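Long-range contacts in beta-N-acetylhexosaminidase (Mycobacterium smegmatis, PDB 4YYF), which probably catalyses the hydrolysis of terminal non-reducing N-acetyl-D-hexosamine residues from N-acetyl-beta-D-hexosaminides, as a member of glycoside hydrolase family 3: residues A246-H251 with Y288-S293; V158-D163 with L202-G207; V103-G108 with T152-P157. The protein carries 1 engineered substitution. One frame throughout, in Å; residues are numbered along the deposited sequence.

Contact 1: A246-H251 with Y288-S293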
ATOM      1  N   ALA A 246       5.483  -0.436   6.168  1.00 12.40           N
ATOM      2  CA  ALA A 246       5.379  -1.106   4.879  1.00 13.73           C
ATOM      3  C   ALA A 246       5.740  -0.095   3.809  1.00 14.24           C
ATOM      4  O   ALA A 246       5.855   1.089   4.087  1.00 16.20           O
ATOM      5  CB  ALA A 246       3.971  -1.657   4.643  1.00 12.67           C
ATOM      6  N   VAL A 247       5.936  -0.570   2.584  1.00 12.42           N
ATOM      7  CA  VAL A 247       6.225   0.311   1.461  1.00 13.43           C
ATOM      8  C   VAL A 247       5.227  -0.021   0.357  1.00 15.10           C
ATOM      9  O   VAL A 247       4.881  -1.187   0.171  1.00 15.55           O
ATOM     10  CB  VAL A 247       7.667   0.105   0.951  1.00 15.74           C
ATOM     11  CG1 VAL A 247       7.911   0.852  -0.398  1.00 14.53           C
ATOM     12  CG2 VAL A 247       8.699   0.556   2.010  1.00 16.35           C
HETATM   13  N   MSE A 248       4.742   1.003  -0.349  1.00 14.08           N
HETATM   14  CA  MSE A 248       3.947   0.793  -1.558  1.00 14.04           C
HETATM   15  C   MSE A 248       4.733   1.235  -2.793  1.00 17.02           C
HETATM   16  O   MSE A 248       5.245   2.354  -2.846  1.00 16.90           O
HETATM   17  CB  MSE A 248       2.642   1.589  -1.499  1.00 11.38           C
HETATM   18  CG  MSE A 248       1.803   1.512  -2.796  1.00 16.73           C
HETATM   19 SE   MSE A 248       0.108   2.495  -2.610  0.74 21.53          SE
HETATM   20  CE  MSE A 248      -0.829   1.193  -1.565  1.00 18.55           C
ATOM     21  N   VAL A 249       4.810   0.359  -3.792  1.00 17.58           N
ATOM     22  CA  VAL A 249       5.513   0.665  -5.039  1.00 16.15           C
ATOM     23  C   VAL A 249       4.523   1.216  -6.065  1.00 19.18           C
ATOM     24  O   VAL A 249       3.446   0.654  -6.248  1.00 19.39           O
ATOM     25  CB  VAL A 249       6.201  -0.593  -5.606  1.00 14.77           C
ATOM     26  CG1 VAL A 249       6.852  -0.282  -6.946  1.00 17.54           C
ATOM     27  CG2 VAL A 249       7.251  -1.104  -4.636  1.00 13.39           C
ATOM     28  N   GLY A 250       4.874   2.319  -6.727  1.00 19.52           N
ATOM     29  CA  GLY A 250       3.973   2.930  -7.693  1.00 17.64           C
ATOM     30  C   GLY A 250       4.174   2.380  -9.099  1.00 22.36           C
ATOM     31  O   GLY A 250       4.994   1.487  -9.308  1.00 19.95           O
ATOM     32  N   HIS A 251       3.436   2.920 -10.069  1.00 18.37           N
ATOM     33  CA  HIS A 251       3.426   2.368 -11.421  1.00 15.28           C
ATOM     34  C   HIS A 251       4.322   3.138 -12.396  1.00 20.46           C
ATOM     35  O   HIS A 251       4.281   2.887 -13.608  1.00 24.47           O
ATOM     36  CB  HIS A 251       1.990   2.337 -11.994  1.00 15.43           C
ATOM     37  CG  HIS A 251       0.998   1.604 -11.134  1.00 16.60           C
ATOM     38  ND1 HIS A 251       1.296   0.429 -10.481  1.00 16.13           N
ATOM     39  CD2 HIS A 251      -0.292   1.892 -10.834  1.00 17.67           C
ATOM     40  CE1 HIS A 251       0.229   0.020  -9.809  1.00 16.98           C
ATOM     41  NE2 HIS A 251      -0.746   0.888 -10.009  1.00 16.76           N
ATOM     42  N   TYR A 288       3.469  -3.370  -0.713  1.00 13.90           N
ATOM     43  CA  TYR A 288       2.225  -3.345  -1.482  1.00 12.14           C
ATOM     44  C   TYR A 288       2.468  -2.800  -2.881  1.00 17.82           C
ATOM     45  O   TYR A 288       3.446  -2.083  -3.105  1.00 18.26           O
ATOM     46  CB  TYR A 288       1.210  -2.393  -0.826  1.00 14.22           C
ATOM     47  CG  TYR A 288       0.526  -2.886   0.428  1.00 11.88           C
ATOM     48  CD1 TYR A 288      -0.691  -3.546   0.355  1.00 12.25           C
ATOM     49  CD2 TYR A 288       1.067  -2.637   1.687  1.00 14.43           C
ATOM     50  CE1 TYR A 288      -1.350  -3.980   1.509  1.00 14.84           C
ATOM     51  CE2 TYR A 288       0.411  -3.071   2.860  1.00 11.40           C
ATOM     52  CZ  TYR A 288      -0.791  -3.745   2.747  1.00 15.15           C
ATOM     53  OH  TYR A 288      -1.464  -4.185   3.871  1.00 16.81           O
ATOM     54  N   THR A 289       1.559  -3.106  -3.814  1.00 14.17           N
ATOM     55  CA  THR A 289       1.489  -2.347  -5.057  1.00 13.34           C
ATOM     56  C   THR A 289       0.435  -1.265  -4.909  1.00 13.65           C
ATOM     57  O   THR A 289      -0.463  -1.362  -4.074  1.00 19.55           O
ATOM     58  CB  THR A 289       1.041  -3.201  -6.255  1.00 14.72           C
ATOM     59  OG1 THR A 289      -0.332  -3.573  -6.058  1.00 15.60           O
ATOM     60  CG2 THR A 289       1.908  -4.438  -6.407  1.00 13.94           C
ATOM     61  N   ASP A 290       0.519  -0.254  -5.765  1.00 14.64           N
ATOM     62  CA  ASP A 290      -0.566   0.709  -5.933  1.00 16.06           C
ATOM     63  C   ASP A 290      -1.676  -0.034  -6.692  1.00 17.69           C
ATOM     64  O   ASP A 290      -1.484  -1.177  -7.123  1.00 18.17           O
ATOM     65  CB  ASP A 290      -0.047   1.920  -6.726  1.00 16.75           C
ATOM     66  CG  ASP A 290      -0.905   3.178  -6.561  1.00 20.75           C
ATOM     67  OD1 ASP A 290      -2.043   3.108  -6.057  1.00 17.27           O
ATOM     68  OD2 ASP A 290      -0.425   4.255  -6.966  1.00 17.85           O
ATOM     69  N   ASP A 291      -2.831   0.608  -6.836  1.00 13.66           N
ATOM     70  CA  ASP A 291      -4.034   0.008  -7.437  1.00 15.53           C
ATOM     71  C   ASP A 291      -3.778  -0.536  -8.846  1.00 17.77           C
ATOM     72  O   ASP A 291      -3.406   0.205  -9.747  1.00 21.31           O
ATOM     73  CB  ASP A 291      -5.146   1.072  -7.401  1.00 15.04           C
ATOM     74  CG  ASP A 291      -6.342   0.769  -8.290  1.00 20.71           C
ATOM     75  OD1 ASP A 291      -6.613  -0.394  -8.649  1.00 20.45           O
ATOM     76  OD2 ASP A 291      -7.045   1.749  -8.616  1.00 22.92           O
ATOM     77  N   LEU A 292      -3.975  -1.846  -9.008  1.00 16.91           N
ATOM     78  CA  LEU A 292      -3.680  -2.548 -10.263  1.00 18.09           C
ATOM     79  C   LEU A 292      -4.834  -2.611 -11.268  1.00 20.09           C
ATOM     80  O   LEU A 292      -4.632  -3.034 -12.404  1.00 20.96           O
ATOM     81  CB  LEU A 292      -3.193  -3.974  -9.985  1.00 19.26           C
ATOM     82  CG  LEU A 292      -1.892  -4.147  -9.210  1.00 19.58           C
ATOM     83  CD1 LEU A 292      -1.722  -5.595  -8.805  1.00 20.57           C
ATOM     84  CD2 LEU A 292      -0.701  -3.690 -10.046  1.00 15.15           C
ATOM     85  N   SER A 293      -6.036  -2.192 -10.877  1.00 19.45           N
ATOM     86  CA  SER A 293      -7.192  -2.361 -11.768  1.00 15.95           C
ATOM     87  C   SER A 293      -7.718  -1.065 -12.400  1.00 21.53           C
ATOM     88  O   SER A 293      -8.049  -1.034 -13.587  1.00 22.91           O
ATOM     89  CB  SER A 293      -8.326  -3.084 -11.045  1.00 18.25           C
ATOM     90  OG  SER A 293      -8.839  -2.282  -9.993  1.00 16.95           O
TER
HETATM   91  O   HOH W   1       1.405   4.858  -9.205  1.00 18.27           O
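Met-248 and Tyr-288 lie side by side on neighbouring parallel strands of the TIM-barrel fold, the two strands of a beta-alpha-beta unit whose connecting helix is 267-275. The backbone ladder runs in three rungs. Tyr-288 N reaches Val-247 O at 2.7 Å, Tyr-288 O takes the N-H of Val-249, and Asp-290 N closes on Val-249 O at 3.1 Å. Between these rungs the CA of Met-248, a selenomethionine, contributes a C-H...O contact to Tyr-288 O. Its side chain runs out straight as far as SE and then bends (chi3 -77°), which brings Met-248 CE alongside the Tyr-288 CB and to 3.6 Å from Thr-289 O. That carbonyl oxygen is buried with no polar partner in the model, and the methyl CE lies against it.

Past the ladder, the contact passes to His-251. Its ring is gripped from two directions: Asp-290 CB sits over one face, 3.9 Å from the ring centroid, while His-251 NE2 donates to Asp-291 O at 2.8 Å. The imidazole nitrogen approaches that carbonyl from above its plane, 58° out of it. On the other ring nitrogen, ND1 is hydrogen-bonded to Ser-264, so the rotation of the ring is fixed at both nitrogens.

Further out, Met-248 and Tyr-288 share their face of the sheet with Phe-155, whose ring meets that of Tyr-288 edge-to-face, whereas Val-249 and Thr-289 point to the other face and pack on Tyr-270 of the linking helix. Asp-290, just after Thr-289, lies beside a bound acetate, probably from the crystallisation liquor. Its two carboxylate oxygens have separate duties: OD1 receives the N-H of Asp-291, and Asp-290 OD2 accepts from a water, 3.0 Å away, that in turn takes the N-H of His-251.

Contact 2: V158-D163 with L202-G207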
ATOM      1  N   VAL A 158       2.659   9.724   2.319  1.00 16.10           N
ATOM      2  CA  VAL A 158       3.326   9.970   1.056  1.00 16.57           C
ATOM      3  C   VAL A 158       4.720  10.492   1.372  1.00 16.57           C
ATOM      4  O   VAL A 158       4.875  11.431   2.155  1.00 15.94           O
ATOM      5  CB  VAL A 158       2.554  11.055   0.280  1.00 18.25           C
ATOM      6  CG1 VAL A 158       3.362  11.562  -0.930  1.00 17.27           C
ATOM      7  CG2 VAL A 158       1.194  10.517  -0.152  1.00 16.44           C
ATOM      8  N   VAL A 159       5.740   9.893   0.770  1.00 15.35           N
ATOM      9  CA  VAL A 159       7.099  10.405   0.935  1.00 14.21           C
ATOM     10  C   VAL A 159       7.631  10.941  -0.388  1.00 15.19           C
ATOM     11  O   VAL A 159       8.796  11.339  -0.491  1.00 18.43           O
ATOM     12  CB  VAL A 159       8.058   9.349   1.542  1.00 22.28           C
ATOM     13  CG1 VAL A 159       7.595   8.943   2.954  1.00 18.32           C
ATOM     14  CG2 VAL A 159       8.139   8.132   0.642  1.00 16.44           C
ATOM     15  N   ASP A 160       6.760  10.977  -1.392  1.00 17.74           N
ATOM     16  CA  ASP A 160       7.075  11.663  -2.639  1.00 15.77           C
ATOM     17  C   ASP A 160       7.524  13.094  -2.384  1.00 19.13           C
ATOM     18  O   ASP A 160       7.015  13.777  -1.490  1.00 21.50           O
ATOM     19  CB  ASP A 160       5.862  11.681  -3.573  1.00 20.07           C
ATOM     20  CG  ASP A 160       5.405  10.296  -3.971  1.00 23.42           C
ATOM     21  OD1 ASP A 160       6.265   9.401  -4.149  1.00 20.94           O
ATOM     22  OD2 ASP A 160       4.172  10.096  -4.099  1.00 18.97           O
ATOM     23  N   VAL A 161       8.489  13.538  -3.185  1.00 19.33           N
ATOM     24  CA  VAL A 161       9.085  14.855  -3.054  1.00 17.46           C
ATOM     25  C   VAL A 161       8.686  15.643  -4.291  1.00 19.36           C
ATOM     26  O   VAL A 161       8.914  15.181  -5.406  1.00 21.73           O
ATOM     27  CB  VAL A 161      10.621  14.716  -3.015  1.00 18.16           C
ATOM     28  CG1 VAL A 161      11.283  16.065  -2.949  1.00 20.34           C
ATOM     29  CG2 VAL A 161      11.038  13.828  -1.832  1.00 21.48           C
ATOM     30  N   THR A 162       8.081  16.818  -4.117  1.00 20.58           N
ATOM     31  CA  THR A 162       7.647  17.591  -5.279  1.00 21.70           C
ATOM     32  C   THR A 162       7.386  19.052  -4.961  1.00 27.66           C
ATOM     33  O   THR A 162       7.138  19.425  -3.810  1.00 32.50           O
ATOM     34  CB  THR A 162       6.347  17.012  -5.898  1.00 26.87           C
ATOM     35  OG1 THR A 162       6.130  17.589  -7.191  1.00 26.43           O
ATOM     36  CG2 THR A 162       5.154  17.338  -5.032  1.00 26.83           C
ATOM     37  N   ASP A 163       7.419  19.867  -6.008  1.00 30.22           N
ATOM     38  CA  ASP A 163       7.035  21.273  -5.917  1.00 35.02           C
ATOM     39  C   ASP A 163       5.851  21.584  -6.836  1.00 34.94           C
ATOM     40  O   ASP A 163       5.542  22.755  -7.089  1.00 31.60           O
ATOM     41  CB  ASP A 163       8.218  22.168  -6.284  1.00 41.81           C
ATOM     42  CG  ASP A 163       8.827  21.801  -7.623  1.00 53.17           C
ATOM     43  OD1 ASP A 163       8.199  21.036  -8.390  1.00 57.53           O
ATOM     44  OD2 ASP A 163       9.939  22.282  -7.917  1.00 62.87           O
ATOM     45  N   LEU A 202       4.727   3.753   3.450  1.00 13.12           N
ATOM     46  CA  LEU A 202       5.443   4.800   2.718  1.00 14.41           C
ATOM     47  C   LEU A 202       5.207   4.651   1.210  1.00 15.97           C
ATOM     48  O   LEU A 202       5.371   3.562   0.667  1.00 17.36           O
ATOM     49  CB  LEU A 202       6.942   4.681   2.997  1.00 14.56           C
ATOM     50  CG  LEU A 202       7.369   4.552   4.462  1.00 16.42           C
ATOM     51  CD1 LEU A 202       8.869   4.283   4.551  1.00 17.28           C
ATOM     52  CD2 LEU A 202       7.019   5.821   5.237  1.00 17.08           C
ATOM     53  N   LYS A 203       4.841   5.732   0.521  1.00 16.29           N
ATOM     54  CA  LYS A 203       4.515   5.635  -0.914  1.00 14.53           C
ATOM     55  C   LYS A 203       4.943   6.922  -1.639  1.00 17.71           C
ATOM     56  O   LYS A 203       5.074   7.959  -0.982  1.00 20.30           O
ATOM     57  CB  LYS A 203       3.010   5.352  -1.091  1.00 15.77           C
ATOM     58  CG  LYS A 203       2.097   6.519  -0.723  1.00 18.73           C
ATOM     59  CD  LYS A 203       0.629   6.048  -0.585  1.00 15.27           C
ATOM     60  CE  LYS A 203      -0.334   7.233  -0.468  1.00 15.18           C
ATOM     61  NZ  LYS A 203      -1.758   6.776  -0.301  1.00 14.43           N
ATOM     62  N   HIS A 204       5.179   6.904  -2.960  1.00 17.47           N
ATOM     63  CA  HIS A 204       5.058   5.745  -3.852  1.00 15.97           C
ATOM     64  C   HIS A 204       6.451   5.384  -4.405  1.00 20.23           C
ATOM     65  O   HIS A 204       6.972   6.071  -5.283  1.00 22.09           O
ATOM     66  CB  HIS A 204       4.113   6.071  -5.032  1.00 11.44           C
ATOM     67  CG  HIS A 204       2.748   6.548  -4.626  1.00 15.61           C
ATOM     68  ND1 HIS A 204       2.487   7.868  -4.275  1.00 19.80           N
ATOM     69  CD2 HIS A 204       1.556   5.910  -4.537  1.00 13.50           C
ATOM     70  CE1 HIS A 204       1.216   7.999  -3.970  1.00 18.92           C
ATOM     71  NE2 HIS A 204       0.617   6.820  -4.121  1.00 18.66           N
ATOM     72  N   PHE A 205       7.049   4.310  -3.894  1.00 15.49           N
ATOM     73  CA  PHE A 205       8.432   3.922  -4.221  1.00 15.32           C
ATOM     74  C   PHE A 205       8.609   3.542  -5.700  1.00 19.44           C
ATOM     75  O   PHE A 205       7.761   2.854  -6.276  1.00 19.02           O
ATOM     76  CB  PHE A 205       8.820   2.737  -3.323  1.00 14.11           C
ATOM     77  CG  PHE A 205      10.255   2.301  -3.433  1.00 16.31           C
ATOM     78  CD1 PHE A 205      10.642   1.348  -4.375  1.00 14.73           C
ATOM     79  CD2 PHE A 205      11.214   2.795  -2.550  1.00 15.59           C
ATOM     80  CE1 PHE A 205      11.969   0.922  -4.459  1.00 16.25           C
ATOM     81  CE2 PHE A 205      12.539   2.364  -2.630  1.00 17.10           C
ATOM     82  CZ  PHE A 205      12.912   1.422  -3.588  1.00 15.05           C
ATOM     83  N   PRO A 206       9.730   3.961  -6.329  1.00 17.77           N
ATOM     84  CA  PRO A 206      10.840   4.771  -5.802  1.00 17.51           C
ATOM     85  C   PRO A 206      10.656   6.282  -5.963  1.00 22.08           C
ATOM     86  O   PRO A 206      11.642   7.026  -5.910  1.00 21.11           O
ATOM     87  CB  PRO A 206      12.014   4.325  -6.665  1.00 16.19           C
ATOM     88  CG  PRO A 206      11.369   4.054  -8.014  1.00 17.72           C
ATOM     89  CD  PRO A 206      10.056   3.387  -7.647  1.00 19.97           C
ATOM     90  N   GLY A 207       9.425   6.739  -6.173  1.00 18.80           N
ATOM     91  CA  GLY A 207       9.171   8.174  -6.191  1.00 17.70           C
ATOM     92  C   GLY A 207       8.286   8.667  -7.321  1.00 18.66           C
ATOM     93  O   GLY A 207       8.684   8.636  -8.488  1.00 18.97           O
TER
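Asp-160 and His-204 form the tight part of this contact, a carboxylate held by two hydrogen bonds to one residue's backbone and ring. Asp-160 OD2 accepts the N-H of His-204 ND1 at 2.8 Å on its syn lone pair, in the plane of the imidazole. Carboxylate and ring are nearly coplanar, 15° apart. The other oxygen, Asp-160 OD1, takes the backbone N-H of His-204 at 3.0 Å, though from well above the carboxylate plane, and accepts from His-208 N as well. Beside this, Val-159 N donates to Lys-203 O at 2.7 Å in an almost straight bond.

Apolar contacts flank the polar centre. Val-158 CG2 rests on Lys-203 CE at 3.6 Å, against an extended lysine chain whose NZ continues to Phe-155 O and Glu-106. Val-159 CG1 meets Leu-202 CD2 beneath helix 234-239.

Contact then thins quickly: Asp-160 N makes only a weak, long bond to Lys-203 O, Gly-207 CA lies 3.8 Å from Asp-160 OD1, and the loop turns away, reaching the surface at Asp-163.

In this TIM barrel the pair stands where strand 199-205 turns a corner at His-204, beside a bound acetate that may mark a pocket; the CD2 edge of the ring is turned to Asp-290. Because ND1 is the donor to Asp-160, the orientation of the imidazole is set by that bond and by Lys-203 CG against one ring face.

Contact 3: V103-G108 with T152-P157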
ATOM      1  N   VAL A 103      -7.032   1.855   4.083  1.00 14.74           N
ATOM      2  CA  VAL A 103      -7.689   3.068   3.619  1.00 16.72           C
ATOM      3  C   VAL A 103      -6.624   4.084   3.186  1.00 18.24           C
ATOM      4  O   VAL A 103      -5.488   4.041   3.673  1.00 15.20           O
ATOM      5  CB  VAL A 103      -8.576   3.675   4.753  1.00 15.62           C
ATOM      6  CG1 VAL A 103      -7.702   4.160   5.929  1.00 14.53           C
ATOM      7  CG2 VAL A 103      -9.449   4.821   4.218  1.00 14.93           C
ATOM      8  N   ASP A 104      -6.981   4.968   2.258  1.00 18.16           N
ATOM      9  CA  ASP A 104      -6.180   6.160   1.966  1.00 19.33           C
ATOM     10  C   ASP A 104      -6.587   7.301   2.903  1.00 20.04           C
ATOM     11  O   ASP A 104      -7.521   8.041   2.612  1.00 18.28           O
ATOM     12  CB  ASP A 104      -6.411   6.643   0.533  1.00 23.89           C
ATOM     13  CG  ASP A 104      -5.555   5.917  -0.493  1.00 35.99           C
ATOM     14  OD1 ASP A 104      -4.603   5.204  -0.107  1.00 35.38           O
ATOM     15  OD2 ASP A 104      -5.832   6.078  -1.707  1.00 42.79           O
ATOM     16  N   GLU A 105      -5.886   7.467   4.014  1.00 13.37           N
ATOM     17  CA  GLU A 105      -6.207   8.554   4.938  1.00 14.95           C
ATOM     18  C   GLU A 105      -4.964   9.425   5.165  1.00 17.64           C
ATOM     19  O   GLU A 105      -4.234   9.252   6.148  1.00 16.69           O
ATOM     20  CB  GLU A 105      -6.774   7.980   6.246  1.00 15.92           C
ATOM     21  CG  GLU A 105      -7.272   9.009   7.237  1.00 19.67           C
ATOM     22  CD  GLU A 105      -8.105  10.104   6.600  1.00 21.05           C
ATOM     23  OE1 GLU A 105      -7.612  11.246   6.509  1.00 21.66           O
ATOM     24  OE2 GLU A 105      -9.261   9.838   6.204  1.00 20.38           O
ATOM     25  N   GLU A 106      -4.727  10.345   4.227  1.00 17.79           N
ATOM     26  CA  GLU A 106      -3.534  11.206   4.215  1.00 17.90           C
ATOM     27  C   GLU A 106      -3.835  12.577   4.789  1.00 22.14           C
ATOM     28  O   GLU A 106      -2.947  13.245   5.322  1.00 21.90           O
ATOM     29  CB  GLU A 106      -3.040  11.408   2.770  1.00 16.27           C
ATOM     30  CG  GLU A 106      -2.707  10.118   2.023  1.00 16.37           C
ATOM     31  CD  GLU A 106      -2.487  10.336   0.535  1.00 20.50           C
ATOM     32  OE1 GLU A 106      -2.099  11.464   0.145  1.00 18.50           O
ATOM     33  OE2 GLU A 106      -2.709   9.374  -0.245  1.00 19.07           O
ATOM     34  N   GLY A 107      -5.086  13.011   4.638  1.00 21.25           N
ATOM     35  CA  GLY A 107      -5.481  14.367   4.980  1.00 22.76           C
ATOM     36  C   GLY A 107      -5.621  15.171   3.706  1.00 18.81           C
ATOM     37  O   GLY A 107      -5.219  14.711   2.633  1.00 18.47           O
ATOM     38  N   GLY A 108      -6.179  16.373   3.804  1.00 20.58           N
ATOM     39  CA  GLY A 108      -6.323  17.226   2.636  1.00 19.10           C
ATOM     40  C   GLY A 108      -7.215  16.618   1.566  1.00 22.62           C
ATOM     41  O   GLY A 108      -8.381  16.285   1.828  1.00 20.86           O
ATOM     42  N   THR A 152      -6.774  -1.119  10.177  1.00 15.54           N
ATOM     43  CA  THR A 152      -5.460  -1.633  10.599  1.00 15.01           C
ATOM     44  C   THR A 152      -4.266  -1.096   9.799  1.00 13.11           C
ATOM     45  O   THR A 152      -3.108  -1.120  10.271  1.00 11.64           O
ATOM     46  CB  THR A 152      -5.424  -3.180  10.618  1.00 13.12           C
ATOM     47  OG1 THR A 152      -5.503  -3.704   9.285  1.00 13.75           O
ATOM     48  CG2 THR A 152      -6.585  -3.718  11.425  1.00 12.88           C
ATOM     49  N   VAL A 153      -4.539  -0.611   8.596  1.00 11.44           N
ATOM     50  CA  VAL A 153      -3.489  -0.137   7.698  1.00 14.25           C
ATOM     51  C   VAL A 153      -3.895   1.197   7.100  1.00 17.40           C
ATOM     52  O   VAL A 153      -5.008   1.326   6.600  1.00 13.36           O
ATOM     53  CB  VAL A 153      -3.262  -1.115   6.518  1.00 14.06           C
ATOM     54  CG1 VAL A 153      -2.199  -0.562   5.568  1.00 14.65           C
ATOM     55  CG2 VAL A 153      -2.854  -2.506   7.011  1.00 16.75           C
ATOM     56  N   ASP A 154      -3.000   2.185   7.138  1.00 11.45           N
ATOM     57  CA  ASP A 154      -3.232   3.446   6.430  1.00 12.90           C
ATOM     58  C   ASP A 154      -2.190   3.579   5.329  1.00 15.57           C
ATOM     59  O   ASP A 154      -0.988   3.513   5.597  1.00 13.82           O
ATOM     60  CB  ASP A 154      -3.131   4.653   7.393  1.00 13.54           C
ATOM     61  CG  ASP A 154      -3.512   5.985   6.733  1.00 17.06           C
ATOM     62  OD1 ASP A 154      -3.960   5.997   5.561  1.00 17.11           O
ATOM     63  OD2 ASP A 154      -3.394   7.044   7.402  1.00 16.20           O
ATOM     64  N   PHE A 155      -2.637   3.790   4.095  1.00 12.84           N
ATOM     65  CA  PHE A 155      -1.698   4.024   3.002  1.00 12.61           C
ATOM     66  C   PHE A 155      -1.199   5.458   3.077  1.00 15.99           C
ATOM     67  O   PHE A 155      -1.559   6.303   2.263  1.00 19.39           O
ATOM     68  CB  PHE A 155      -2.359   3.733   1.661  1.00  9.81           C
ATOM     69  CG  PHE A 155      -2.711   2.278   1.468  1.00 16.09           C
ATOM     70  CD1 PHE A 155      -1.770   1.283   1.733  1.00 15.98           C
ATOM     71  CD2 PHE A 155      -3.982   1.903   1.053  1.00 15.92           C
ATOM     72  CE1 PHE A 155      -2.088  -0.081   1.551  1.00 14.51           C
ATOM     73  CE2 PHE A 155      -4.312   0.547   0.876  1.00 17.90           C
ATOM     74  CZ  PHE A 155      -3.351  -0.441   1.123  1.00 13.10           C
ATOM     75  N   ALA A 156      -0.379   5.712   4.089  1.00 14.20           N
ATOM     76  CA  ALA A 156       0.200   7.026   4.342  1.00 13.45           C
ATOM     77  C   ALA A 156       1.368   6.792   5.278  1.00 14.10           C
ATOM     78  O   ALA A 156       1.371   5.817   6.022  1.00 15.91           O
ATOM     79  CB  ALA A 156      -0.859   7.950   4.992  1.00 14.06           C
ATOM     80  N   PRO A 157       2.368   7.688   5.285  1.00 14.65           N
ATOM     81  CA  PRO A 157       2.474   8.951   4.570  1.00 14.80           C
ATOM     82  C   PRO A 157       3.058   8.801   3.177  1.00 16.16           C
ATOM     83  O   PRO A 157       3.852   7.906   2.895  1.00 15.24           O
ATOM     84  CB  PRO A 157       3.472   9.740   5.422  1.00 13.16           C
ATOM     85  CG  PRO A 157       4.416   8.659   5.934  1.00 14.32           C
ATOM     86  CD  PRO A 157       3.473   7.500   6.246  1.00 13.13           C
TER
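Val-103 and Phe-155 join two roughly parallel runs of chain, their directions 26° apart, through a nearly straight bond from Phe-155 N to Val-103 O of 2.9 Å. The strands, 100-107 and the short 153-154, are neighbours in the TIM barrel. Their pairing here is slack: toward the same neighbour, the N-H of Val-103 makes only a weak, bent bond to Val-153 O.

What the backbones leave undone, the side chain of Asp-154 supplies. With CG opposite its own backbone N (chi1 -174°), the carboxylate extends along the neighbouring strand, and Asp-154 OD1 accepts the N-H of Glu-105 at 2.9 Å on its syn side. An aspartate thus replaces a main-chain carbonyl as the next rung. Asp-154 OD2 lies 2.7 Å from Glu-105 O, a very short approach of two oxygens deep in the protein. The glutamate's own acid group leads away, to Ser-111, Leu-113 N and Arg-142.

On the opposite face Asp-104 meets Phe-155. Asp-104 OD1 comes to Phe-155 CB at 3.2 Å and stays near the ring plane, at the edge beside CD2, with carboxylate and ring planes steeply inclined, 75° apart. Phe-155 is also the centre of an inverse gamma turn just before the cis peptide between Ala-156 and Pro-157. Strand 100-107 is irregular too, with a classic beta bulge at Glu-106 and Gly-107. Beyond the turn, Ala-156 CB lies 3.8 Å from Glu-105 O and touches Glu-106 CG at 4.1 Å.

All three contacts are buried and belong to one barrel sheet; contact 1 lies nearest the centre of the chain and contact 2 farthest out, with its loop running to the surface. Strand 199-205 is the common element: it neighbours strand 246-249 of contact 1 on one side and strand 153-154 of contact 3 on the other. Regular main-chain pairing dominates in contact 1, while an aspartate carboxylate accepts two of the bonds across contact 2 and one across contact 3. Phe-155 of contact 3 packs on Met-248 of contact 1, and Lys-203 joins contact 2 to contact 3.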